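Local coordinates for Ufm1-specific protease (Caenorhabditis elegans, PDB 5EJJ), which cleaves the ubiquitin-like modifier Ufm1 at its C-terminal glycine as a thiol protease and is needed to localize certain odorant receptors to olfactory cilia, at residues I6-Q9 / A10-N14; I320-H323 / K324-L328. All coordinates share one frame; numbering follows the deposited sequence.

In the fold
Interaction 1 builds the first turns of helix 8-19 and interaction 2 the last turns of helix 312-325, so one shows how a helix starts and the other how one ends. Their centres lie about 16 Å apart, yet they meet where Asn327 CB packs 3.6 Å from Asn14 O. Both also grip strand 45-53: Asn14 ND2 bonds to Val49 O, and Asn327 OD1 to Phe51 N. The neighbourhood thus joins helix 8-19 and strand 45-53 to residues of the UfSP2-type N-terminal region. Neither contact adjoins the probable catalytic residues Cys396, Asp520 and His522.

Interaction 1: I6-Q9 / A10-N14; sequences IDAQ and AMFQN
The N-terminus of helix 8-19 is closed by an N-cap, Asp7, whose carboxylate reaches forward to the backbone of Ala10. Swung away from its own backbone N (chi1 -173°), the Asp7 carboxylate places OD1 3.1 Å from Ala10 N in a nearly straight hydrogen bond of 168°; the donor approaches from above the carboxylate plane. The methyl of Ala10 packs beside the same group, CB lying 3.5 Å from OD1 of Asp7. The other oxygen, OD2, takes weak bonds from His121 ND1 and Val122 N, so the cap is also tied to the chain just past strand 117-119. With an alanine in place of Asp7, the Ala10 N-H would probably lose its side-chain acceptor, and His121 and Val122 their carboxylate partner. Behind the cap, the main chain settles into regular turns: Met11 N bonds to Asp7 O at 3.1 Å and Phe12 N to Ala8 O at 2.9 Å. That Ala8 carbonyl also sits over one face of the Phe12 ring, toward its rim, while Gln9 OE1 comes to the ring edge in plane, 3.9 Å from Phe12 CD2. On the buried side, Ile6 CD1 meets Met11 SD at 4.2 Å, and Ala8 CB touches Phe12 CE2 at 4.1 Å. Ile6 and Met11 both rest on Phe110 of helix 107-113, and Phe12 on Met101 and Leu102 of helix 99-104. The side-chain cap, joined to an apolar pair that spans it from Ile6 to Met11, is the arrangement of a helix N-terminus with a hydrophobic staple.

Interaction 2: I320-H323 / K324-L328; sequences IRLH and KLFNL
His323 and Leu328 each carry CG opposite their own carbonyl carbon (chi1 -85° and -55°), which turns the imidazole and the isobutyl group onto one another at about a right angle. Leu328 CD1 lies over the centre of the His323 ring, 4.2 Å from its centroid and only 7° off the normal, a CH-pi contact; Leu328 CB closes in at 3.6 Å from His323 CD2. Beneath this pair the backbone makes the bond that ends helix 312-325: Leu328 N donates to His323 O at 2.7 Å, in the carbonyl plane and on a lone pair. Inside that loop Asn327 has left-handed backbone angles and its N makes a weak bond to Lys324 O at 3.5 Å, completing a Schellman motif. Asn327 ND2 adds a further weak bond to the same Lys324 O, at 3.1 Å, while OD1 of the same amide accepts from Phe51 N of strand 45-53. Along the preceding turn, the bend of the Arg321 chain at chi2 lays the guanidinium under Leu325 CD1, which sits over one face toward the rim, 4.0 Å from Arg321 NE. NH1 of Arg321 forms a salt bridge with Asp56. Leu322 CD2 touches Leu325 CD1 at 4.0 Å and Phe326 CE1 at 4.2 Å; Leu322 and Phe326 run side by side, and both reach Leu304 of strand 302-306. His323 ND1 is hydrogen-bonded to Arg319 O, one turn back, which is consistent with a proton on ND1 and would fix the rotation of the ring. The chemistry is that of a helix C-terminus: the 6-to-1 bond occupies the His323 carbonyl, while the imidazole, anchored by one polar bond, presents the face of its pi system to the Leu328 methyl, where the left-handed Asn327 has turned the chain.

Interaction 1: I6-Q9 / A10-N14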
loop_
_atom_site.group_PDB
_atom_site.type_symbol
_atom_site.label_atom_id
_atom_site.label_comp_id
_atom_site.label_asym_id
_atom_site.label_seq_id
_atom_site.Cartn_x
_atom_site.Cartn_y
_atom_site.Cartn_z
ATOM N N ILE A 6 -11.922 14.673 11.092
ATOM C CA ILE A 6 -11.452 13.323 11.310
ATOM C C ILE A 6 -12.254 12.336 10.462
ATOM O O ILE A 6 -13.415 12.591 10.100
ATOM C CB ILE A 6 -11.551 12.983 12.795
ATOM C CG1 ILE A 6 -10.847 11.671 13.109
ATOM C CG2 ILE A 6 -12.992 12.994 13.245
ATOM C CD1 ILE A 6 -10.850 11.342 14.593
ATOM N N ASP A 7 -11.623 11.224 10.102
ATOM C CA ASP A 7 -12.360 10.141 9.482
ATOM C C ASP A 7 -12.675 9.115 10.560
ATOM O O ASP A 7 -11.864 8.212 10.826
ATOM C CB ASP A 7 -11.551 9.533 8.352
ATOM C CG ASP A 7 -12.327 8.499 7.546
ATOM O OD1 ASP A 7 -13.201 7.804 8.112
ATOM O OD2 ASP A 7 -12.034 8.368 6.330
ATOM N N ALA A 8 -13.850 9.265 11.182
ATOM C CA ALA A 8 -14.276 8.370 12.255
ATOM C C ALA A 8 -14.380 6.886 11.863
ATOM O O ALA A 8 -14.028 6.028 12.660
ATOM C CB ALA A 8 -15.545 8.849 12.852
ATOM N N GLN A 9 -14.850 6.576 10.654
ATOM C CA GLN A 9 -14.913 5.174 10.224
ATOM C C GLN A 9 -13.536 4.570 10.324
ATOM O O GLN A 9 -13.352 3.495 10.918
ATOM C CB GLN A 9 -15.394 5.008 8.776
ATOM C CG GLN A 9 -16.775 5.578 8.427
ATOM C CD GLN A 9 -17.931 4.908 9.173
ATOM O OE1 GLN A 9 -17.719 4.046 10.049
ATOM N NE2 GLN A 9 -19.167 5.309 8.833
ATOM N N ALA A 10 -12.569 5.284 9.740
ATOM C CA ALA A 10 -11.180 4.842 9.673
ATOM C C ALA A 10 -10.681 4.541 11.084
ATOM O O ALA A 10 -10.133 3.464 11.340
ATOM C CB ALA A 10 -10.356 5.883 9.012
ATOM N N MET A 11 -10.928 5.482 12.002
ATOM C CA MET A 11 -10.624 5.315 13.427
ATOM C C MET A 11 -11.210 4.043 14.015
ATOM O O MET A 11 -10.469 3.257 14.584
ATOM C CB MET A 11 -11.127 6.504 14.231
ATOM C CG MET A 11 -10.921 6.346 15.736
ATOM S SD MET A 11 -11.502 7.767 16.719
ATOM C CE MET A 11 -13.254 7.776 16.350
ATOM N N PHE A 12 -12.531 3.854 13.883
ATOM C CA PHE A 12 -13.229 2.661 14.379
ATOM C C PHE A 12 -12.580 1.395 13.862
ATOM O O PHE A 12 -12.345 0.439 14.609
ATOM C CB PHE A 12 -14.690 2.654 13.931
ATOM C CG PHE A 12 -15.506 3.766 14.507
ATOM C CD1 PHE A 12 -15.242 4.246 15.788
ATOM C CD2 PHE A 12 -16.516 4.350 13.768
ATOM C CE1 PHE A 12 -15.973 5.292 16.326
ATOM C CE2 PHE A 12 -17.251 5.394 14.297
ATOM C CZ PHE A 12 -16.977 5.866 15.584
ATOM N N GLN A 13 -12.298 1.386 12.567
ATOM C CA GLN A 13 -11.639 0.248 11.963
ATOM C C GLN A 13 -10.263 -0.005 12.568
ATOM O O GLN A 13 -9.794 -1.134 12.601
ATOM C CB GLN A 13 -11.487 0.474 10.473
ATOM C CG GLN A 13 -10.843 -0.686 9.786
ATOM C CD GLN A 13 -11.695 -1.905 9.893
ATOM O OE1 GLN A 13 -12.924 -1.815 9.831
ATOM N NE2 GLN A 13 -11.063 -3.059 10.069
ATOM N N ASN A 14 -9.588 1.038 13.027
ATOM C CA ASN A 14 -8.286 0.815 13.620
ATOM C C ASN A 14 -8.432 0.116 14.953
ATOM O O ASN A 14 -7.725 -0.851 15.223
ATOM C CB ASN A 14 -7.520 2.115 13.771
ATOM C CG ASN A 14 -6.675 2.449 12.554
ATOM O OD1 ASN A 14 -6.620 1.703 11.569
ATOM N ND2 ASN A 14 -6.010 3.596 12.618
#

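Interaction 2: I320-H323 / K324-L328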
loop_
_atom_site.group_PDB
_atom_site.type_symbol
_atom_site.label_atom_id
_atom_site.label_comp_id
_atom_site.label_asym_id
_atom_site.label_seq_id
_atom_site.Cartn_x
_atom_site.Cartn_y
_atom_site.Cartn_z
ATOM N N ILE A 320 4.567 -8.884 12.896
ATOM C CA ILE A 320 3.410 -8.974 13.785
ATOM C C ILE A 320 3.376 -7.793 14.755
ATOM O O ILE A 320 2.337 -7.170 14.964
ATOM C CB ILE A 320 3.375 -10.333 14.529
ATOM C CG1 ILE A 320 2.795 -11.399 13.612
ATOM C CG2 ILE A 320 2.543 -10.251 15.805
ATOM C CD1 ILE A 320 3.520 -12.676 13.701
ATOM N N ARG A 321 4.525 -7.482 15.334
ATOM C CA ARG A 321 4.619 -6.376 16.266
ATOM C C ARG A 321 4.161 -5.111 15.572
ATOM O O ARG A 321 3.344 -4.349 16.101
ATOM C CB ARG A 321 6.058 -6.237 16.746
ATOM C CG ARG A 321 6.382 -4.932 17.435
ATOM C CD ARG A 321 6.191 -5.000 18.940
ATOM N NE ARG A 321 6.887 -3.893 19.603
ATOM C CZ ARG A 321 6.382 -3.190 20.619
ATOM N NH1 ARG A 321 5.168 -3.480 21.098
ATOM N NH2 ARG A 321 7.090 -2.193 21.152
ATOM N N LEU A 322 4.673 -4.912 14.363
ATOM C CA LEU A 322 4.338 -3.735 13.587
ATOM C C LEU A 322 2.844 -3.639 13.287
ATOM O O LEU A 322 2.287 -2.551 13.372
ATOM C CB LEU A 322 5.168 -3.664 12.310
ATOM C CG LEU A 322 6.617 -3.192 12.438
ATOM C CD1 LEU A 322 7.035 -2.595 11.147
ATOM C CD2 LEU A 322 6.787 -2.170 13.518
ATOM N N HIS A 323 2.202 -4.764 12.956
ATOM C CA HIS A 323 0.746 -4.810 12.768
ATOM C C HIS A 323 -0.007 -4.254 13.988
ATOM O O HIS A 323 -0.967 -3.478 13.862
ATOM C CB HIS A 323 0.273 -6.234 12.485
ATOM C CG HIS A 323 0.353 -6.632 11.042
ATOM N ND1 HIS A 323 1.548 -6.744 10.361
ATOM C CD2 HIS A 323 -0.614 -6.962 10.153
ATOM C CE1 HIS A 323 1.316 -7.118 9.114
ATOM N NE2 HIS A 323 0.012 -7.258 8.964
ATOM N N LYS A 324 0.433 -4.637 15.176
ATOM C CA LYS A 324 -0.197 -4.138 16.394
ATOM C C LYS A 324 0.056 -2.645 16.599
ATOM O O LYS A 324 -0.818 -1.915 17.081
ATOM C CB LYS A 324 0.290 -4.939 17.617
ATOM C CG LYS A 324 -0.365 -6.298 17.743
ATOM C CD LYS A 324 0.289 -7.162 18.802
ATOM C CE LYS A 324 0.076 -8.651 18.485
ATOM N NZ LYS A 324 0.812 -9.547 19.425
ATOM N N LEU A 325 1.261 -2.199 16.260
ATOM C CA LEU A 325 1.643 -0.826 16.524
ATOM C C LEU A 325 0.901 0.123 15.603
ATOM O O LEU A 325 0.434 1.189 16.040
ATOM C CB LEU A 325 3.139 -0.647 16.366
ATOM C CG LEU A 325 3.983 -1.211 17.501
ATOM C CD1 LEU A 325 5.461 -1.058 17.153
ATOM C CD2 LEU A 325 3.653 -0.490 18.794
ATOM N N PHE A 326 0.771 -0.283 14.340
ATOM C CA PHE A 326 0.106 0.531 13.333
ATOM C C PHE A 326 -1.352 0.147 13.086
ATOM O O PHE A 326 -1.943 0.549 12.081
ATOM C CB PHE A 326 0.907 0.512 12.041
ATOM C CG PHE A 326 2.213 1.199 12.172
ATOM C CD1 PHE A 326 3.400 0.493 12.076
ATOM C CD2 PHE A 326 2.257 2.555 12.467
ATOM C CE1 PHE A 326 4.594 1.134 12.242
ATOM C CE2 PHE A 326 3.444 3.196 12.628
ATOM C CZ PHE A 326 4.609 2.497 12.524
ATOM N N ASN A 327 -1.921 -0.609 14.028
ATOM C CA ASN A 327 -3.295 -1.100 13.968
ATOM C C ASN A 327 -3.629 -1.683 12.608
ATOM O O ASN A 327 -4.693 -1.395 12.057
ATOM C CB ASN A 327 -4.305 -0.016 14.319
ATOM C CG ASN A 327 -4.147 0.506 15.730
ATOM O OD1 ASN A 327 -4.789 1.482 16.116
ATOM N ND2 ASN A 327 -3.284 -0.125 16.507
ATOM N N LEU A 328 -2.712 -2.467 12.051
ATOM C CA LEU A 328 -2.997 -3.174 10.819
ATOM C C LEU A 328 -3.854 -4.396 11.140
ATOM O O LEU A 328 -3.941 -4.805 12.303
ATOM C CB LEU A 328 -1.703 -3.580 10.141
ATOM C CG LEU A 328 -0.775 -2.398 9.897
ATOM C CD1 LEU A 328 0.499 -2.839 9.158
ATOM C CD2 LEU A 328 -1.512 -1.330 9.135
#